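Mitochondrial dynamics protein MID49 (Mus musculus, PDB 4WOY) recruits the dynamin-related GTPase Drp1 to the mitochondrial outer membrane for fission and regulates its GTPase activity, this chain being its nucleotidyltransferase-like cytoplasmic part. Local coordinates at residues Thr16-Ala19 and His20-Ala24; Glu76-Pro79 and Gly80-Leu84; Tyr123-Ser126 and Arg127-Leu130. The protein carries 1 engineered substitution. One frame throughout, in Å; residues are numbered along the deposited sequence.

Contact 1 (Thr16-Ala19 and His20-Ala24)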
loop_
_atom_site.group_PDB
_atom_site.type_symbol
_atom_site.label_atom_id
_atom_site.label_comp_id
_atom_site.label_asym_id
_atom_site.label_seq_id
_atom_site.Cartn_x
_atom_site.Cartn_y
_atom_site.Cartn_z
ATOM N N THR A 16 12.249 -1.021 -14.561
ATOM C CA THR A 16 13.326 -0.491 -13.719
ATOM C C THR A 16 14.594 -1.328 -13.896
ATOM O O THR A 16 14.554 -2.553 -13.822
ATOM C CB THR A 16 12.921 -0.497 -12.203
ATOM O OG1 THR A 16 11.698 0.228 -12.017
ATOM C CG2 THR A 16 14.011 0.107 -11.340
ATOM N N PRO A 17 15.731 -0.662 -14.122
ATOM C CA PRO A 17 17.040 -1.320 -14.293
ATOM C C PRO A 17 17.383 -2.232 -13.112
ATOM O O PRO A 17 17.195 -1.805 -11.970
ATOM C CB PRO A 17 18.011 -0.137 -14.389
ATOM C CG PRO A 17 17.178 0.983 -14.973
ATOM C CD PRO A 17 15.792 0.793 -14.369
ATOM N N GLU A 18 17.865 -3.451 -13.356
ATOM C CA GLU A 18 17.983 -4.407 -12.252
ATOM C C GLU A 18 18.990 -4.008 -11.187
ATOM O O GLU A 18 18.847 -4.386 -10.023
ATOM C CB GLU A 18 18.367 -5.796 -12.756
ATOM C CG GLU A 18 18.092 -6.873 -11.706
ATOM C CD GLU A 18 18.593 -8.248 -12.105
ATOM O OE1 GLU A 18 19.214 -8.363 -13.187
ATOM O OE2 GLU A 18 18.387 -9.206 -11.322
ATOM N N ALA A 19 19.980 -3.219 -11.565
ATOM C CA ALA A 19 20.918 -2.694 -10.585
ATOM C C ALA A 19 20.184 -1.847 -9.547
ATOM O O ALA A 19 20.467 -1.919 -8.347
ATOM C CB ALA A 19 22.031 -1.892 -11.263
ATOM N N HIS A 20 19.236 -1.049 -10.013
ATOM C CA HIS A 20 18.493 -0.176 -9.114
ATOM C C HIS A 20 17.560 -0.986 -8.208
ATOM O O HIS A 20 17.402 -0.655 -7.020
ATOM C CB HIS A 20 17.707 0.863 -9.924
ATOM C CG HIS A 20 18.581 1.816 -10.688
ATOM N ND1 HIS A 20 18.090 2.691 -11.634
ATOM C CD2 HIS A 20 19.921 2.029 -10.640
ATOM C CE1 HIS A 20 19.087 3.392 -12.145
ATOM N NE2 HIS A 20 20.208 3.012 -11.555
ATOM N N VAL A 21 16.975 -2.055 -8.752
ATOM C CA VAL A 21 16.101 -2.931 -7.969
ATOM C C VAL A 21 16.907 -3.652 -6.896
ATOM O O VAL A 21 16.510 -3.699 -5.730
ATOM C CB VAL A 21 15.340 -3.977 -8.857
ATOM C CG1 VAL A 21 14.642 -5.045 -7.995
ATOM C CG2 VAL A 21 14.340 -3.279 -9.757
ATOM N N THR A 22 18.053 -4.186 -7.288
ATOM C CA THR A 22 18.916 -4.915 -6.357
ATOM C C THR A 22 19.431 -4.028 -5.231
ATOM O O THR A 22 19.522 -4.460 -4.065
ATOM C CB THR A 22 20.108 -5.533 -7.102
ATOM O OG1 THR A 22 19.603 -6.365 -8.150
ATOM C CG2 THR A 22 20.938 -6.395 -6.174
ATOM N N LEU A 23 19.767 -2.792 -5.604
ATOM C CA LEU A 23 20.282 -1.791 -4.668
ATOM C C LEU A 23 19.228 -1.333 -3.664
ATOM O O LEU A 23 19.502 -1.159 -2.468
ATOM C CB LEU A 23 20.827 -0.554 -5.423
ATOM C CG LEU A 23 21.202 0.609 -4.514
ATOM C CD1 LEU A 23 22.312 0.151 -3.471
ATOM C CD2 LEU A 23 21.468 1.898 -5.291
ATOM N N ALA A 24 18.016 -1.157 -4.166
ATOM C CA ALA A 24 16.922 -0.666 -3.365
ATOM C C ALA A 24 16.551 -1.685 -2.283
ATOM O O ALA A 24 16.375 -1.330 -1.110
ATOM C CB ALA A 24 15.728 -0.359 -4.249
#

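Contact 2 (Glu76-Pro79 and Gly80-Leu84)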
loop_
_atom_site.group_PDB
_atom_site.type_symbol
_atom_site.label_atom_id
_atom_site.label_comp_id
_atom_site.label_asym_id
_atom_site.label_seq_id
_atom_site.Cartn_x
_atom_site.Cartn_y
_atom_site.Cartn_z
ATOM N N GLU A 76 2.492 -8.542 17.981
ATOM C CA GLU A 76 2.118 -9.897 18.374
ATOM C C GLU A 76 1.065 -9.801 19.463
ATOM O O GLU A 76 1.393 -9.547 20.618
ATOM C CB GLU A 76 3.325 -10.709 18.841
ATOM C CG GLU A 76 4.312 -10.954 17.704
ATOM C CD GLU A 76 5.605 -11.594 18.130
ATOM O OE1 GLU A 76 5.876 -11.703 19.354
ATOM O OE2 GLU A 76 6.349 -11.999 17.214
ATOM N N LEU A 77 -0.198 -9.996 19.089
ATOM C CA LEU A 77 -1.289 -9.907 20.054
ATOM C C LEU A 77 -1.526 -11.257 20.769
ATOM O O LEU A 77 -1.413 -12.318 20.158
ATOM C CB LEU A 77 -2.567 -9.434 19.356
ATOM C CG LEU A 77 -2.542 -8.041 18.712
ATOM C CD1 LEU A 77 -3.883 -7.687 18.060
ATOM C CD2 LEU A 77 -2.151 -6.999 19.741
ATOM N N GLU A 78 -1.806 -11.222 22.066
ATOM C CA GLU A 78 -2.181 -12.451 22.787
ATOM C C GLU A 78 -3.434 -13.081 22.168
ATOM O O GLU A 78 -4.433 -12.408 21.962
ATOM C CB GLU A 78 -2.424 -12.190 24.286
ATOM C CG GLU A 78 -1.227 -11.622 25.047
ATOM C CD GLU A 78 -1.072 -10.103 24.908
ATOM O OE1 GLU A 78 -1.758 -9.487 24.064
ATOM O OE2 GLU A 78 -0.263 -9.523 25.658
ATOM N N PRO A 79 -3.358 -14.363 21.820
ATOM C CA PRO A 79 -4.519 -15.014 21.190
ATOM C C PRO A 79 -5.777 -15.024 22.060
ATOM O O PRO A 79 -5.729 -15.449 23.206
ATOM C CB PRO A 79 -4.021 -16.441 20.925
ATOM C CG PRO A 79 -2.823 -16.616 21.841
ATOM C CD PRO A 79 -2.198 -15.263 21.954
ATOM N N GLY A 80 -6.880 -14.523 21.512
ATOM C CA GLY A 80 -8.149 -14.506 22.219
ATOM C C GLY A 80 -8.341 -13.380 23.223
ATOM O O GLY A 80 -9.382 -13.283 23.869
ATOM N N LEU A 81 -7.332 -12.536 23.367
ATOM C CA LEU A 81 -7.419 -11.378 24.252
ATOM C C LEU A 81 -7.926 -10.183 23.468
ATOM O O LEU A 81 -8.241 -9.139 24.030
ATOM C CB LEU A 81 -6.055 -11.058 24.856
ATOM C CG LEU A 81 -5.930 -10.635 26.314
ATOM C CD1 LEU A 81 -6.495 -11.696 27.252
ATOM C CD2 LEU A 81 -4.451 -10.373 26.629
ATOM N N TRP A 82 -7.991 -10.355 22.153
ATOM C CA TRP A 82 -8.307 -9.266 21.239
ATOM C C TRP A 82 -9.233 -9.766 20.157
ATOM O O TRP A 82 -9.115 -10.904 19.703
ATOM C CB TRP A 82 -7.037 -8.683 20.610
ATOM C CG TRP A 82 -6.009 -8.272 21.612
ATOM C CD1 TRP A 82 -4.984 -9.039 22.125
ATOM C CD2 TRP A 82 -5.904 -6.979 22.239
ATOM N NE1 TRP A 82 -4.250 -8.287 23.022
ATOM C CE2 TRP A 82 -4.793 -7.029 23.114
ATOM C CE3 TRP A 82 -6.642 -5.782 22.135
ATOM C CZ2 TRP A 82 -4.403 -5.929 23.889
ATOM C CZ3 TRP A 82 -6.239 -4.672 22.906
ATOM C CH2 TRP A 82 -5.129 -4.763 23.771
ATOM N N SER A 83 -10.155 -8.899 19.758
ATOM C CA SER A 83 -11.204 -9.261 18.819
ATOM C C SER A 83 -11.329 -8.177 17.765
ATOM O O SER A 83 -11.031 -7.035 18.023
ATOM C CB SER A 83 -12.520 -9.465 19.567
ATOM O OG SER A 83 -13.618 -9.443 18.679
ATOM N N LEU A 84 -11.746 -8.533 16.573
ATOM C CA LEU A 84 -11.870 -7.567 15.501
ATOM C C LEU A 84 -13.282 -7.099 15.396
ATOM O O LEU A 84 -14.218 -7.883 15.527
ATOM C CB LEU A 84 -11.450 -8.168 14.163
ATOM C CG LEU A 84 -10.023 -8.685 14.213
ATOM C CD1 LEU A 84 -9.641 -9.188 12.848
ATOM C CD2 LEU A 84 -9.066 -7.588 14.701
#

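Contact 3 (Tyr123-Ser126 and Arg127-Leu130)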
loop_
_atom_site.group_PDB
_atom_site.type_symbol
_atom_site.label_atom_id
_atom_site.label_comp_id
_atom_site.label_asym_id
_atom_site.label_seq_id
_atom_site.Cartn_x
_atom_site.Cartn_y
_atom_site.Cartn_z
ATOM N N TYR A 123 -10.469 -0.160 23.327
ATOM C CA TYR A 123 -9.887 -0.487 22.046
ATOM C C TYR A 123 -8.437 -0.114 21.959
ATOM O O TYR A 123 -8.017 0.920 22.484
ATOM C CB TYR A 123 -10.651 0.226 20.941
ATOM C CG TYR A 123 -12.083 -0.228 20.839
ATOM C CD1 TYR A 123 -12.433 -1.317 20.031
ATOM C CD2 TYR A 123 -13.086 0.412 21.561
ATOM C CE1 TYR A 123 -13.757 -1.752 19.946
ATOM C CE2 TYR A 123 -14.423 -0.013 21.482
ATOM C CZ TYR A 123 -14.740 -1.099 20.683
ATOM O OH TYR A 123 -16.045 -1.517 20.584
ATOM N N LEU A 124 -7.681 -0.949 21.262
ATOM C CA LEU A 124 -6.298 -0.663 20.965
ATOM C C LEU A 124 -6.213 0.441 19.912
ATOM O O LEU A 124 -6.648 0.262 18.773
ATOM C CB LEU A 124 -5.599 -1.919 20.461
ATOM C CG LEU A 124 -4.112 -1.847 20.164
ATOM C CD1 LEU A 124 -3.368 -1.551 21.431
ATOM C CD2 LEU A 124 -3.693 -3.176 19.584
ATOM N N SER A 125 -5.645 1.578 20.304
ATOM C CA SER A 125 -5.695 2.776 19.468
ATOM C C SER A 125 -4.535 2.861 18.484
ATOM O O SER A 125 -3.406 3.006 18.895
ATOM C CB SER A 125 -5.695 4.034 20.333
ATOM O OG SER A 125 -5.648 5.199 19.516
ATOM N N SER A 126 -4.825 2.821 17.190
ATOM C CA SER A 126 -3.773 3.006 16.211
ATOM C C SER A 126 -3.135 4.398 16.388
ATOM O O SER A 126 -1.922 4.526 16.293
ATOM C CB SER A 126 -4.316 2.792 14.791
ATOM O OG SER A 126 -5.231 3.794 14.440
ATOM N N ARG A 127 -3.953 5.411 16.702
ATOM C CA ARG A 127 -3.467 6.780 16.848
ATOM C C ARG A 127 -2.417 6.911 17.935
ATOM O O ARG A 127 -1.425 7.601 17.742
ATOM C CB ARG A 127 -4.608 7.753 17.163
ATOM C CG ARG A 127 -4.131 9.126 17.674
ATOM C CD ARG A 127 -5.290 10.062 17.978
ATOM N NE ARG A 127 -6.192 9.507 18.994
ATOM C CZ ARG A 127 -5.986 9.584 20.311
ATOM N NH1 ARG A 127 -4.904 10.203 20.791
ATOM N NH2 ARG A 127 -6.868 9.049 21.151
ATOM N N VAL A 128 -2.643 6.276 19.078
ATOM C CA VAL A 128 -1.684 6.332 20.176
ATOM C C VAL A 128 -0.412 5.554 19.810
ATOM O O VAL A 128 0.715 6.003 20.071
ATOM C CB VAL A 128 -2.310 5.802 21.487
ATOM C CG1 VAL A 128 -1.280 5.786 22.621
ATOM C CG2 VAL A 128 -3.519 6.668 21.873
ATOM N N LEU A 129 -0.595 4.411 19.160
ATOM C CA LEU A 129 0.532 3.666 18.626
ATOM C C LEU A 129 1.338 4.509 17.646
ATOM O O LEU A 129 2.555 4.530 17.709
ATOM C CB LEU A 129 0.029 2.406 17.944
ATOM C CG LEU A 129 -0.087 1.344 19.031
ATOM C CD1 LEU A 129 -1.110 0.275 18.664
ATOM C CD2 LEU A 129 1.325 0.750 19.260
ATOM N N LEU A 130 0.632 5.228 16.774
ATOM C CA LEU A 130 1.241 6.128 15.814
ATOM C C LEU A 130 2.069 7.213 16.496
ATOM O O LEU A 130 3.208 7.454 16.089
ATOM C CB LEU A 130 0.176 6.762 14.931
ATOM C CG LEU A 130 -0.230 5.955 13.707
ATOM C CD1 LEU A 130 -1.316 6.696 12.964
ATOM C CD2 LEU A 130 0.972 5.702 12.800
#

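Contact 1 (Thr16-Ala19 and His20-Ala24)
Pro-17 lies over one face of the His-20 imidazole in a CH-pi contact, with CB 4.3 Å from the ring centroid and displaced toward the rim on the ND1 side. The histidine reaches back to the proline because CG stands beside its own backbone N (chi1 -65°). A second apolar touch joins the methyl groups of Thr-16 and Val-21, CG2 to CG2 at 3.8 Å, while the Thr-16 hydroxyl turns elsewhere, to the carbonyl of Gln-62.

Backbone bonding starts the helix 18-42, for which Pro-17 is the N-cap residue. Its carbonyl O accepts from Val-21 N at 3.2 Å and, weakly, from His-20 N; two residues further on, Leu-23 N bonds to Ala-19 O. Pro-17 thus contributes its carbonyl to the first backbone bond while its ring packs on His-20.

The side-chain hydrogen bond comes from Thr-22. Its OG1 donates to Glu-18 O at 2.8 Å from above the carbonyl plane, while Thr-22 N reaches the same oxygen at 2.9 Å from the opposite face. Two bonds from a single residue thus grip this oxygen, whereas the extended Glu-18 side chain brings just its CG near the hydroxyl, at 3.9 Å.

Contact 2 (Glu76-Pro79 and Gly80-Leu84)
The indole of Trp-82 is met by two side chains from the other limb of the turn, Leu-77 over a face and Glu-78 at the edge. Leu-77 crosses the tryptophan at about a right angle. Its CD2 methyl stands over the five-membered ring, 4.2 Å from the centroid and 11° off the normal, a CH-pi contact, and its CB approaches Trp-82 CD1 at 3.7 Å.

Glu-78 instead lies alongside the tryptophan and points the same way. Its chain bends at chi2, which brings the carboxylate round to the indole nitrogen, and the carboxylate and ring planes differ by 27°. Trp-82 NE1 donates to Glu-78 OE1 at 3.0 Å in a nearly straight bond (165°) that stays close to the plane of the ring. The other carboxylate oxygen, OE2, is bonded to Ser-113 OG, so the group is held at both oxygens and its rotation is restrained. The aliphatic part of the same side chain packs on Leu-81, whose CD2 comes within 3.6 Å of Glu-78 CB.

These side chains are brought together by a type II beta turn from Glu-78 to Leu-81, closed by Leu-81 N donating to Glu-78 O at 3.2 Å. Gly-80 takes the positive phi expected at the third position of such a turn, following Pro-79 at the second.

The turn lies in the loop between strand 69-74 and strand 82-86. Beyond it, Trp-82 rests on Val-100 and Arg-102 of the antiparallel neighbour 97-102, and Leu-77 packs against Trp-115 and, from strand 123-124, Leu-124.

Contact 3 (Tyr123-Ser126 and Arg127-Leu130)
Ser-125 and Val-128 meet where the short strand 123-124 gives way to the helix 126-139. Ser-125 is the N-cap residue and keeps an extended backbone, whereas Ser-126 already has helical angles. Two backbone bonds start the helix: Leu-129 N donates to Ser-125 O at 3.2 Å, and Leu-130 N to Ser-126 O at 2.7 Å.

The capping bond itself comes from a side chain. With OG anti to the backbone N (chi1 176°), the Ser-125 hydroxyl oxygen is placed in front of the helix end, where it accepts from Val-128 N at 3.2 Å. The N-H points at it almost directly (162°). Val-128 also packs on the cap with its CG2 branch, 3.5 Å from the same OG and 3.7 Å from Ser-125 CB; this methyl additionally sits over a face of the Arg-127 guanidinium, toward its rim.

On another side of the turn, Leu-124 and Leu-129 cross at about a right angle. The CD1 methyl of Leu-129 touches Leu-124 CG at 4.0 Å, joining the end of the strand to the first turn of the helix through apolar packing.

Outside the junction, Asn-203 OD1 is hydrogen-bonded to both Ser-125 OG and Arg-127 NH2. Ser-126 OG is engaged with the carbonyls of Ser-202 and Leu-204.

The chemistry implies that both buried serine hydroxyls are satisfied. Ser-125 OG serves a helix N-H and Asn-203 together, so the amide oxygen of Asn-203 would help fix the rotation of the capping group, and the positive charge of Arg-127 would probably polarise that amide further.

How the contacts relate
Contacts 2 and 3 adjoin, their centres 15 Å apart: Trp-82 CZ3 rests 3.7 Å from Leu-124 CB, and Leu-77 CD2 lies 4.1 Å from Leu-124 CD2. Leu-124 therefore takes part in both, packing on the turn through these atoms and on the helix start through Leu-129. Strand 97-102 binds them further, since Val-100 touches Trp-82 as well as Leu-124. Contact 1 is remote, its nearest atoms about 23 Å from contact 2 and about 22 Å from contact 3, and it lies across the chain's centre from contact 3. Contacts 1 and 3 are both helix starts: Pro-17 holds the N-cap position without a side-chain capping bond, whereas Ser-125 supplies one.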